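Local coordinates for protein packaging enzyme P4 (Pseudomonas phage phi13, PDB 4BLP) that probably hydrolyses nucleoside triphosphates as a hexameric RecA-like helicase to drive RNA packaging into the phage capsid, at residues V170-G175 and A198-L203; L203-Y208 and L249-V254. One frame throughout, in Å; residues are numbered along the deposited sequence.

How the contacts relate
From the N terminus, the chain lays down strand 170-173, leaves it for 187-189, the sheet's outermost strand within this chain, and returns through helix 193-205, whose 198-203 portion packs back on strand 170-173; contact 1 closes that excursion. The helix then ends, strand 210-213 enters the sheet beside strand 170-173, and helices 216-221 and 233-248 carry the chain to strand 252-257. Contact 2 closes this second, longer loop by setting residues 249-254 against the end of helix 193-205. The two loops follow in series, meeting at L203, and neither nests nor crosses. Together they lay one helix over three neighbouring parallel strands, 170-173, 210-213 and 252-257. L201 CD2 and V251 CG2, 3.8 Å apart, join the contacts.

Contact 1 of 2, residues V170-G175 and A198-L203; sequences VTIRWG and AVALLL
I172 reaches from strand 170-173 to helix 193-205, and its longer branch carries most of the contact. From CB, CG1 stands anti to the carbonyl carbon (chi1 -69°), which directs this branch at the helix. CG1 faces the notch between V199 and L203, one helical turn apart, 4.0 Å from V199 CG1 and 4.1 Å from L203 CD1. An extended chi2 of 170° carries CD1 onward to the helix backbone: CD1 is 3.4 Å from A200 CA, tight for two carbons, and 3.6 Å from A200 CB. Alanine suits this place because its single methyl lets the isoleucine tip approach the main chain so closely. Two residues earlier on the strand, V170 meets L203 tip to tip, CG1 to CD1 at 3.7 Å. Beta-branched V170 and I172 suit an extended strand, while L203, branched only at CG, extends from the helix so that its CD1 reaches both. The axes of strand 170-173 and helical segment 198-203 run nearly antiparallel (170°), 9.7 Å apart at their closest. This all-apolar layer seats the connecting helix of the crossover from strand 187-189 to strand 210-213 on the parallel part of the central sheet, as in the P-loop NTPase fold.

Contact 2 of 2, residues L203-Y208 and L249-V254; sequences LATADY and LGVLLV. With GOL (glycerol), chain J.
A Schellman motif ends helix 193-205 where A204 and T205 pack against the entrance to strand 252-257: Y208 N bonds to L203 O and D207 N to A204 O, with D207 at positive phi. A204 CB points into the corner formed by V251 and L253, 3.7 Å from V251 CB and 3.7 Å from L253 CD2. A bare methyl suits this close approach of helix to strand. T205 OG1 lies 3.5 Å from V251 CG1, the T205 chi1 of -62° setting OG1 anti to its own carbonyl carbon. This hydroxyl also hydrogen-bonds to L201 O one turn back and accepts a hydrogen bond from a water at 2.8 Å. That water donates its other hydrogen to L249 O, linking the segments at the Schellman turn of G250, whose positive phi favours glycine. Next to V251 and A204, a glycerol, probably from the crystallisation liquor, occupies a site in this crystal: L252 N donates to its O3 (2.9 Å, 166°), its O1 donates to D207 OD1 at 2.9 Å, and R209 also holds it. Apolar packing and the water bridge thus join a helix C-terminus to the start of a parallel strand, in keeping with the alternating helix-strand topology of RecA-like P-loop NTPases.

Contact 1 of 2, residues V170-G175 and A198-L203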
# COMPACT_ATOMS: atom_id res chain seq x y z
N VAL D 170 -18.09 37.77 3.41
CA VAL D 170 -17.56 36.97 4.51
C VAL D 170 -16.52 36.01 3.96
O VAL D 170 -16.64 35.55 2.81
CB VAL D 170 -18.73 36.22 5.23
CG1 VAL D 170 -19.46 35.28 4.27
CG2 VAL D 170 -18.25 35.47 6.49
N THR D 171 -15.50 35.74 4.76
CA THR D 171 -14.46 34.77 4.43
C THR D 171 -14.47 33.66 5.45
O THR D 171 -14.38 33.92 6.65
CB THR D 171 -13.08 35.46 4.36
OG1 THR D 171 -13.11 36.51 3.38
CG2 THR D 171 -11.94 34.47 4.02
N ILE D 172 -14.55 32.42 4.97
CA ILE D 172 -14.44 31.26 5.84
C ILE D 172 -12.96 30.93 5.94
O ILE D 172 -12.29 30.86 4.90
CB ILE D 172 -15.27 30.08 5.32
CG1 ILE D 172 -16.76 30.44 5.44
CG2 ILE D 172 -14.93 28.77 6.11
CD1 ILE D 172 -17.58 29.39 4.70
N ARG D 173 -12.45 30.77 7.16
CA ARG D 173 -11.02 30.51 7.35
C ARG D 173 -10.83 29.08 7.79
O ARG D 173 -11.35 28.68 8.84
CB ARG D 173 -10.46 31.53 8.38
CG ARG D 173 -10.42 32.95 7.72
CD ARG D 173 -9.09 33.19 6.98
NE ARG D 173 -8.04 33.27 7.99
CZ ARG D 173 -6.74 33.07 7.76
NH1 ARG D 173 -6.31 32.82 6.52
NH2 ARG D 173 -5.88 33.08 8.76
N TRP D 174 -10.18 28.28 6.93
CA TRP D 174 -10.00 26.84 7.16
C TRP D 174 -8.61 26.38 6.81
O TRP D 174 -8.14 26.61 5.68
CB TRP D 174 -11.02 26.06 6.29
CG TRP D 174 -11.00 24.56 6.51
CD1 TRP D 174 -10.87 23.90 7.71
CD2 TRP D 174 -11.09 23.55 5.49
NE1 TRP D 174 -10.84 22.54 7.49
CE2 TRP D 174 -10.97 22.29 6.14
CE3 TRP D 174 -11.21 23.58 4.08
CZ2 TRP D 174 -11.05 21.07 5.44
CZ3 TRP D 174 -11.30 22.37 3.38
CH2 TRP D 174 -11.20 21.13 4.06
N GLY D 175 -7.96 25.72 7.77
CA GLY D 175 -6.66 25.08 7.57
C GLY D 175 -5.51 26.03 7.27
O GLY D 175 -4.50 25.63 6.69
N ALA D 198 -20.81 23.15 5.45
CA ALA D 198 -22.10 23.55 5.99
C ALA D 198 -22.15 25.08 6.15
O ALA D 198 -23.13 25.71 5.73
CB ALA D 198 -22.35 22.85 7.34
N VAL D 199 -21.09 25.66 6.75
CA VAL D 199 -21.04 27.11 6.98
C VAL D 199 -21.08 27.84 5.62
O VAL D 199 -21.82 28.82 5.47
CB VAL D 199 -19.80 27.51 7.83
CG1 VAL D 199 -19.57 29.01 7.86
CG2 VAL D 199 -19.99 26.99 9.26
N ALA D 200 -20.30 27.36 4.65
CA ALA D 200 -20.30 27.95 3.29
C ALA D 200 -21.68 27.90 2.66
O ALA D 200 -22.15 28.92 2.11
CB ALA D 200 -19.28 27.22 2.41
N LEU D 201 -22.32 26.72 2.67
CA LEU D 201 -23.65 26.57 2.06
C LEU D 201 -24.69 27.44 2.78
O LEU D 201 -25.56 28.01 2.12
CB LEU D 201 -24.10 25.10 2.07
CG LEU D 201 -23.22 24.20 1.17
CD1 LEU D 201 -23.66 22.73 1.30
CD2 LEU D 201 -23.33 24.68 -0.33
N LEU D 202 -24.61 27.52 4.12
CA LEU D 202 -25.56 28.37 4.86
C LEU D 202 -25.41 29.85 4.49
O LEU D 202 -26.41 30.52 4.20
CB LEU D 202 -25.37 28.17 6.38
CG LEU D 202 -25.98 26.87 6.92
CD1 LEU D 202 -25.32 26.50 8.31
CD2 LEU D 202 -27.48 27.03 7.07
N LEU D 203 -24.18 30.35 4.48
CA LEU D 203 -23.91 31.74 4.12
C LEU D 203 -24.32 32.04 2.68
O LEU D 203 -24.97 33.03 2.43
CB LEU D 203 -22.43 32.04 4.30
CG LEU D 203 -21.99 32.18 5.76
CD1 LEU D 203 -20.51 32.05 5.85
CD2 LEU D 203 -22.50 33.54 6.39

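Contact 2 of 2, residues L203-Y208 and L249-V254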
# COMPACT_ATOMS: atom_id res chain seq x y z
N LEU D 203 -24.18 30.35 4.48
CA LEU D 203 -23.91 31.74 4.12
C LEU D 203 -24.32 32.04 2.68
O LEU D 203 -24.97 33.03 2.43
CB LEU D 203 -22.43 32.04 4.30
CG LEU D 203 -21.99 32.18 5.76
CD1 LEU D 203 -20.51 32.05 5.85
CD2 LEU D 203 -22.50 33.54 6.39
N ALA D 204 -23.98 31.16 1.73
CA ALA D 204 -24.34 31.39 0.32
C ALA D 204 -25.87 31.35 0.13
O ALA D 204 -26.44 32.18 -0.60
CB ALA D 204 -23.65 30.36 -0.57
N THR D 205 -26.55 30.42 0.82
CA THR D 205 -28.02 30.30 0.74
C THR D 205 -28.65 31.58 1.31
O THR D 205 -29.71 32.03 0.81
CB THR D 205 -28.49 29.02 1.46
OG1 THR D 205 -27.92 27.89 0.76
CG2 THR D 205 -30.03 28.85 1.45
N ALA D 206 -27.99 32.16 2.36
CA ALA D 206 -28.42 33.43 3.01
C ALA D 206 -27.99 34.67 2.23
O ALA D 206 -28.06 35.79 2.76
CB ALA D 206 -27.89 33.48 4.43
N ASP D 207 -27.55 34.47 0.98
CA ASP D 207 -27.20 35.51 -0.00
C ASP D 207 -25.92 36.31 0.33
O ASP D 207 -25.79 37.47 -0.08
CB ASP D 207 -28.38 36.51 -0.24
CG ASP D 207 -28.32 37.21 -1.59
OD1 ASP D 207 -27.72 36.65 -2.54
OD2 ASP D 207 -28.83 38.35 -1.68
N TYR D 208 -24.98 35.68 1.06
CA TYR D 208 -23.66 36.27 1.28
C TYR D 208 -22.74 35.89 0.14
O TYR D 208 -22.77 34.74 -0.31
CB TYR D 208 -23.03 35.73 2.59
CG TYR D 208 -23.63 36.27 3.85
CD1 TYR D 208 -24.81 35.74 4.36
CD2 TYR D 208 -23.00 37.27 4.57
CE1 TYR D 208 -25.39 36.25 5.52
CE2 TYR D 208 -23.55 37.77 5.75
CZ TYR D 208 -24.77 37.29 6.20
OH TYR D 208 -25.31 37.75 7.38
N LEU D 249 -27.97 23.16 -5.26
CA LEU D 249 -28.52 24.03 -4.21
C LEU D 249 -28.68 25.49 -4.67
O LEU D 249 -29.14 26.33 -3.89
CB LEU D 249 -27.62 23.92 -2.96
CG LEU D 249 -27.47 22.48 -2.39
CD1 LEU D 249 -26.43 22.43 -1.29
CD2 LEU D 249 -28.84 21.95 -1.88
N GLY D 250 -28.31 25.76 -5.93
CA GLY D 250 -28.43 27.09 -6.54
C GLY D 250 -27.56 28.16 -5.88
O GLY D 250 -27.92 29.34 -5.86
N VAL D 251 -26.38 27.78 -5.40
CA VAL D 251 -25.47 28.72 -4.76
C VAL D 251 -24.15 28.77 -5.49
O VAL D 251 -23.83 27.86 -6.27
CB VAL D 251 -25.25 28.39 -3.25
CG1 VAL D 251 -26.56 28.47 -2.46
CG2 VAL D 251 -24.55 27.02 -3.05
N LEU D 252 -23.36 29.81 -5.19
CA LEU D 252 -22.01 29.93 -5.71
C LEU D 252 -21.05 30.05 -4.53
O LEU D 252 -21.24 30.94 -3.68
CB LEU D 252 -21.86 31.13 -6.66
CG LEU D 252 -20.42 31.41 -7.12
CD1 LEU D 252 -19.92 30.29 -8.06
CD2 LEU D 252 -20.36 32.73 -7.91
N LEU D 253 -20.05 29.17 -4.47
CA LEU D 253 -18.99 29.26 -3.47
C LEU D 253 -17.72 29.64 -4.20
O LEU D 253 -17.52 29.23 -5.35
CB LEU D 253 -18.74 27.92 -2.71
CG LEU D 253 -19.91 27.43 -1.85
CD1 LEU D 253 -19.52 26.17 -1.06
CD2 LEU D 253 -20.43 28.52 -0.94
N VAL D 254 -16.86 30.43 -3.54
CA VAL D 254 -15.57 30.85 -4.10
C VAL D 254 -14.51 30.28 -3.18
O VAL D 254 -14.66 30.40 -1.96
CB VAL D 254 -15.45 32.38 -4.24
CG1 VAL D 254 -14.07 32.76 -4.82
CG2 VAL D 254 -16.59 32.93 -5.12
C1 GOL J . -24.49 35.60 -3.05
O1 GOL J . -25.06 36.69 -3.75
C2 GOL J . -24.73 34.33 -3.83
O2 GOL J . -24.07 34.43 -5.09
C3 GOL J . -24.25 33.09 -3.11
O3 GOL J . -24.76 31.91 -3.75
O HOH W 1 -29.54 26.70 -1.18